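Local coordinates for HpuA (Kingella denitrificans ATCC 33394, PDB 5EC6), which is an outer-membrane lipoprotein that binds haemoglobin, probably for the uptake of haem iron, at residues T172-V184 and P295-A309. Sequence-based numbering, arbitrary orientation.
With GOL (glycerol), chain C.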
loop_
_atom_site.group_PDB
_atom_site.type_symbol
_atom_site.label_atom_id
_atom_site.label_comp_id
_atom_site.label_asym_id
_atom_site.label_seq_id
_atom_site.Cartn_x
_atom_site.Cartn_y
_atom_site.Cartn_z
ATOM N N THR A 172 -20.442 7.741 -5.993
ATOM C CA THR A 172 -21.169 8.564 -5.001
ATOM C C THR A 172 -20.805 8.206 -3.565
ATOM O O THR A 172 -20.310 7.113 -3.280
ATOM C CB THR A 172 -22.707 8.426 -5.153
ATOM O OG1 THR A 172 -23.126 7.081 -4.824
ATOM C CG2 THR A 172 -23.143 8.761 -6.592
ATOM N N GLY A 173 -21.087 9.102 -2.642
ATOM C CA GLY A 173 -20.971 8.807 -1.235
ATOM C C GLY A 173 -19.552 8.981 -0.710
ATOM O O GLY A 173 -18.805 9.755 -1.217
ATOM N N LYS A 174 -19.263 8.259 0.356
ATOM C CA LYS A 174 -18.017 8.446 1.088
ATOM C C LYS A 174 -17.454 7.075 1.473
ATOM O O LYS A 174 -18.181 6.107 1.634
ATOM C CB LYS A 174 -18.210 9.323 2.329
ATOM C CG LYS A 174 -18.335 10.802 1.984
ATOM C CD LYS A 174 -18.639 11.688 3.193
ATOM C CE LYS A 174 -17.459 11.783 4.159
ATOM N NZ LYS A 174 -17.669 12.749 5.283
ATOM N N ALA A 175 -16.138 7.044 1.641
ATOM C CA ALA A 175 -15.461 5.861 2.205
ATOM C C ALA A 175 -14.291 6.298 3.063
ATOM O O ALA A 175 -13.631 7.288 2.756
ATOM C CB ALA A 175 -14.901 5.029 1.076
ATOM N N THR A 176 -14.079 5.558 4.136
ATOM C CA THR A 176 -12.995 5.806 5.074
ATOM C C THR A 176 -12.052 4.608 5.103
ATOM O O THR A 176 -12.467 3.449 5.213
ATOM C CB THR A 176 -13.601 6.085 6.462
ATOM O OG1 THR A 176 -14.382 7.291 6.380
ATOM C CG2 THR A 176 -12.573 6.267 7.506
ATOM N N TYR A 177 -10.763 4.935 5.066
ATOM C CA TYR A 177 -9.668 3.973 4.957
ATOM C C TYR A 177 -8.771 4.099 6.200
ATOM O O TYR A 177 -8.557 5.190 6.722
ATOM C CB TYR A 177 -8.849 4.216 3.687
ATOM C CG TYR A 177 -9.620 4.045 2.397
ATOM C CD1 TYR A 177 -10.443 5.079 1.913
ATOM C CD2 TYR A 177 -9.543 2.870 1.670
ATOM C CE1 TYR A 177 -11.202 4.912 0.781
ATOM C CE2 TYR A 177 -10.259 2.697 0.521
ATOM C CZ TYR A 177 -11.111 3.696 0.068
ATOM O OH TYR A 177 -11.841 3.546 -1.095
ATOM N N GLU A 178 -8.256 2.956 6.631
ATOM C CA GLU A 178 -7.381 2.837 7.788
ATOM C C GLU A 178 -6.027 2.537 7.172
ATOM O O GLU A 178 -5.886 1.506 6.526
ATOM C CB GLU A 178 -7.882 1.685 8.670
ATOM C CG GLU A 178 -7.124 1.490 9.986
ATOM C CD GLU A 178 -7.931 0.670 10.989
ATOM O OE1 GLU A 178 -9.206 0.728 10.989
ATOM O OE2 GLU A 178 -7.291 -0.085 11.788
ATOM N N VAL A 179 -5.044 3.417 7.391
ATOM C CA VAL A 179 -3.821 3.400 6.586
ATOM C C VAL A 179 -2.563 3.427 7.489
ATOM O O VAL A 179 -2.617 3.867 8.657
ATOM C CB VAL A 179 -3.732 4.547 5.537
ATOM C CG1 VAL A 179 -4.982 4.577 4.668
ATOM C CG2 VAL A 179 -3.499 5.906 6.138
ATOM N N ILE A 180 -1.460 3.094 6.865
ATOM C CA ILE A 180 -0.140 3.269 7.475
ATOM C C ILE A 180 0.748 4.033 6.512
ATOM O O ILE A 180 0.733 3.790 5.307
ATOM C CB ILE A 180 0.493 1.902 7.775
ATOM C CG1 ILE A 180 -0.345 1.111 8.801
ATOM C CG2 ILE A 180 1.932 2.063 8.272
ATOM C CD1 ILE A 180 -0.087 -0.364 8.703
ATOM N N GLY A 181 1.501 4.981 7.066
ATOM C CA GLY A 181 2.539 5.722 6.351
ATOM C C GLY A 181 3.920 5.211 6.683
ATOM O O GLY A 181 4.147 4.725 7.813
ATOM N N LEU A 182 4.779 5.296 5.688
ATOM C CA LEU A 182 6.155 4.799 5.770
ATOM C C LEU A 182 7.102 5.872 5.256
ATOM O O LEU A 182 6.927 6.436 4.168
ATOM C CB LEU A 182 6.301 3.528 4.945
ATOM C CG LEU A 182 7.754 3.089 4.664
ATOM C CD1 LEU A 182 8.190 2.433 5.944
ATOM C CD2 LEU A 182 7.862 2.127 3.482
ATOM N N ARG A 183 8.164 6.126 6.045
ATOM C CA ARG A 183 9.277 6.922 5.604
ATOM C C ARG A 183 10.578 6.097 5.846
ATOM O O ARG A 183 10.547 5.023 6.468
ATOM C CB ARG A 183 9.348 8.255 6.374
ATOM C CG ARG A 183 8.146 9.259 6.138
ATOM C CD ARG A 183 8.321 10.482 7.005
ATOM N NE ARG A 183 7.673 11.720 6.540
ATOM C CZ ARG A 183 7.136 12.643 7.327
ATOM N NH1 ARG A 183 7.047 12.496 8.687
ATOM N NH2 ARG A 183 6.537 13.672 6.750
ATOM N N VAL A 184 11.687 6.587 5.303
ATOM C CA VAL A 184 13.013 6.015 5.598
ATOM C C VAL A 184 13.834 7.089 6.298
ATOM O O VAL A 184 13.995 8.191 5.774
ATOM C CB VAL A 184 13.715 5.506 4.338
ATOM C CG1 VAL A 184 15.104 4.985 4.761
ATOM C CG2 VAL A 184 12.929 4.412 3.679
ATOM N N PRO A 295 14.063 13.475 3.011
ATOM C CA PRO A 295 13.785 12.425 3.976
ATOM C C PRO A 295 12.351 12.445 4.519
ATOM O O PRO A 295 11.982 11.510 5.211
ATOM C CB PRO A 295 14.789 12.723 5.119
ATOM C CG PRO A 295 14.965 14.205 5.022
ATOM C CD PRO A 295 15.013 14.482 3.543
ATOM N N LEU A 296 11.552 13.476 4.205
ATOM C CA LEU A 296 10.162 13.568 4.587
ATOM C C LEU A 296 9.288 12.709 3.683
ATOM O O LEU A 296 8.123 12.478 4.006
ATOM C CB LEU A 296 9.657 15.003 4.563
ATOM C CG LEU A 296 10.407 15.966 5.478
ATOM C CD1 LEU A 296 9.834 17.358 5.285
ATOM C CD2 LEU A 296 10.308 15.535 6.937
ATOM N N ASN A 297 9.834 12.270 2.548
ATOM C CA ASN A 297 8.977 11.586 1.551
ATOM C C ASN A 297 8.458 10.279 2.107
ATOM O O ASN A 297 9.118 9.556 2.864
ATOM C CB ASN A 297 9.718 11.341 0.238
ATOM C CG ASN A 297 10.076 12.640 -0.482
ATOM O OD1 ASN A 297 9.672 13.711 -0.043
ATOM N ND2 ASN A 297 10.730 12.537 -1.628
ATOM N N ALA A 298 7.224 9.974 1.720
ATOM C CA ALA A 298 6.468 8.845 2.325
ATOM C C ALA A 298 5.751 8.050 1.254
ATOM O O ALA A 298 5.325 8.607 0.234
ATOM C CB ALA A 298 5.441 9.344 3.311
ATOM N N SER A 299 5.574 6.768 1.515
ATOM C CA SER A 299 4.498 5.997 0.892
ATOM C C SER A 299 3.462 5.607 1.924
ATOM O O SER A 299 3.676 5.689 3.118
ATOM C CB SER A 299 5.061 4.767 0.162
ATOM O OG SER A 299 5.749 3.915 1.081
ATOM N N PHE A 300 2.280 5.207 1.462
ATOM C CA PHE A 300 1.236 4.798 2.372
ATOM C C PHE A 300 0.327 3.785 1.694
ATOM O O PHE A 300 0.246 3.734 0.456
ATOM C CB PHE A 300 0.423 5.988 2.930
ATOM C CG PHE A 300 -0.331 6.769 1.882
ATOM C CD1 PHE A 300 0.253 7.857 1.241
ATOM C CD2 PHE A 300 -1.654 6.465 1.601
ATOM C CE1 PHE A 300 -0.437 8.553 0.284
ATOM C CE2 PHE A 300 -2.347 7.172 0.618
ATOM C CZ PHE A 300 -1.740 8.207 -0.013
ATOM N N GLY A 301 -0.349 2.978 2.520
ATOM C CA GLY A 301 -1.336 2.045 2.034
ATOM C C GLY A 301 -2.287 1.675 3.132
ATOM O O GLY A 301 -1.987 1.812 4.349
ATOM N N GLY A 302 -3.455 1.181 2.738
ATOM C CA GLY A 302 -4.404 0.729 3.729
ATOM C C GLY A 302 -5.687 0.196 3.143
ATOM O O GLY A 302 -5.797 0.022 1.926
ATOM N N THR A 303 -6.622 -0.077 4.040
ATOM C CA THR A 303 -7.828 -0.822 3.726
ATOM C C THR A 303 -9.058 0.014 4.040
ATOM O O THR A 303 -9.069 0.830 4.966
ATOM C CB THR A 303 -7.874 -2.174 4.532
ATOM O OG1 THR A 303 -7.800 -1.914 5.945
ATOM C CG2 THR A 303 -6.757 -3.090 4.074
ATOM N N ARG A 304 -10.126 -0.264 3.311
ATOM C CA ARG A 304 -11.414 0.403 3.484
ATOM C C ARG A 304 -12.100 -0.122 4.742
ATOM O O ARG A 304 -12.480 -1.290 4.813
ATOM C CB ARG A 304 -12.292 0.139 2.263
ATOM C CG ARG A 304 -13.576 0.960 2.219
ATOM C CD ARG A 304 -14.178 0.985 0.831
ATOM N NE ARG A 304 -14.486 -0.390 0.414
ATOM C CZ ARG A 304 -14.714 -0.734 -0.845
ATOM N NH1 ARG A 304 -14.745 0.152 -1.783
ATOM N NH2 ARG A 304 -14.984 -2.015 -1.113
ATOM N N ARG A 305 -12.293 0.737 5.720
ATOM C CA ARG A 305 -12.924 0.358 6.978
ATOM C C ARG A 305 -14.442 0.430 6.855
ATOM O O ARG A 305 -15.168 -0.361 7.465
ATOM C CB ARG A 305 -12.397 1.283 8.095
ATOM C CG ARG A 305 -12.895 0.960 9.490
ATOM C CD ARG A 305 -12.440 1.993 10.519
ATOM N NE ARG A 305 -12.798 1.539 11.875
ATOM C CZ ARG A 305 -14.023 1.623 12.408
ATOM N NH1 ARG A 305 -15.026 2.184 11.738
ATOM N NH2 ARG A 305 -14.255 1.125 13.620
ATOM N N GLU A 306 -14.936 1.382 6.069
ATOM C CA GLU A 306 -16.371 1.648 6.006
ATOM C C GLU A 306 -16.635 2.388 4.721
ATOM O O GLU A 306 -15.814 3.221 4.273
ATOM C CB GLU A 306 -16.820 2.465 7.197
ATOM C CG GLU A 306 -18.314 2.677 7.248
ATOM C CD GLU A 306 -18.804 3.369 8.505
ATOM O OE1 GLU A 306 -18.029 3.610 9.471
ATOM O OE2 GLU A 306 -20.042 3.667 8.536
ATOM N N TYR A 307 -17.803 2.139 4.152
ATOM C CA TYR A 307 -18.235 2.963 3.026
ATOM C C TYR A 307 -19.729 3.060 2.990
ATOM O O TYR A 307 -20.457 2.208 3.546
ATOM C CB TYR A 307 -17.698 2.423 1.683
ATOM C CG TYR A 307 -18.294 1.106 1.258
ATOM C CD1 TYR A 307 -17.746 -0.110 1.708
ATOM C CD2 TYR A 307 -19.412 1.059 0.455
ATOM C CE1 TYR A 307 -18.314 -1.334 1.341
ATOM C CE2 TYR A 307 -19.966 -0.136 0.086
ATOM C CZ TYR A 307 -19.427 -1.327 0.517
ATOM O OH TYR A 307 -19.995 -2.531 0.130
ATOM N N ASN A 308 -20.211 4.160 2.395
ATOM C CA ASN A 308 -21.644 4.386 2.229
ATOM C C ASN A 308 -21.859 5.151 0.937
ATOM O O ASN A 308 -21.584 6.346 0.858
ATOM C CB ASN A 308 -22.197 5.186 3.411
ATOM C CG ASN A 308 -23.691 5.406 3.293
ATOM O OD1 ASN A 308 -24.329 4.879 2.395
ATOM N ND2 ASN A 308 -24.234 6.172 4.206
ATOM N N ALA A 309 -22.347 4.457 -0.079
ATOM C CA ALA A 309 -22.594 5.095 -1.341
ATOM C C ALA A 309 -23.712 6.144 -1.286
ATOM O O ALA A 309 -23.769 7.034 -2.129
ATOM C CB ALA A 309 -22.969 4.041 -2.369
HETATM C C1 GOL C . 10.420 11.907 9.165
HETATM O O1 GOL C . 10.546 12.931 8.193
HETATM C C2 GOL C . 11.681 11.061 9.274
HETATM O O2 GOL C . 11.564 10.251 10.437
HETATM C C3 GOL C . 11.834 10.163 8.063
HETATM O O3 GOL C . 13.134 10.221 7.485
HETATM O O HOH W 1 -14.600 3.073 -1.844
HETATM O O HOH W 2 11.543 9.113 3.836
#
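R183 turns CG beside its own backbone N, anti to the carbonyl carbon (chi1 -65°), and runs extended to NE, which brings its head to L296. NE donates to L296 O at 2.7 Å. The oxygen lies near the guanidinium plane, whereas NE sits above the carbonyl plane. NH2 adds only a weak bond to the same oxygen. CG of R183 also packs on A298 CB. R183 NH1 is held elsewhere, by the carbonyl of D233. O1 of a glycerol, probably from crystallisation, lies over one face of the guanidinium. Water 2 accepts from V184 N at 2.9 Å. It is also within hydrogen-bonding distance of P295 O and N297 O and so links the two strands.

Y177 CG lies beside the backbone N, and this puts the ring alongside R304. The two side chains point the same way, with ring and guanidinium planes 41° apart. R304 CG lies over one ring face, and R304 CB comes within 3.7 Å of Y177 CE2. Water 1 donates to Y177 OH and accepts from R304 NH1. Y177 OH also bonds G281 O.

The backbones form an antiparallel ladder within the beta-barrel of HpuA. Strand 174-184 pairs with 298-308, the last strand of the chain. Strand 208-215 borders it up to V179, and strand 188-191 touches L182 and R183. A classic bulge interrupts the ladder: R305 and E306 both face T176. T176 O takes R305 N at 2.8 Å and, weakly, E306 N at 3.3 Å. Beyond the bulge, G302 and V179 form a non-hydrogen-bonded pair, and G302 CA makes a CA-H...O contact to E178 O.

In one modelled conformer, R305 NE makes a long, doubtful salt bridge to E178 OE1. E178 OE2 is bonded by Y194 OH. At the far end, T172 OG1 donates to A309 O at 2.8 Å.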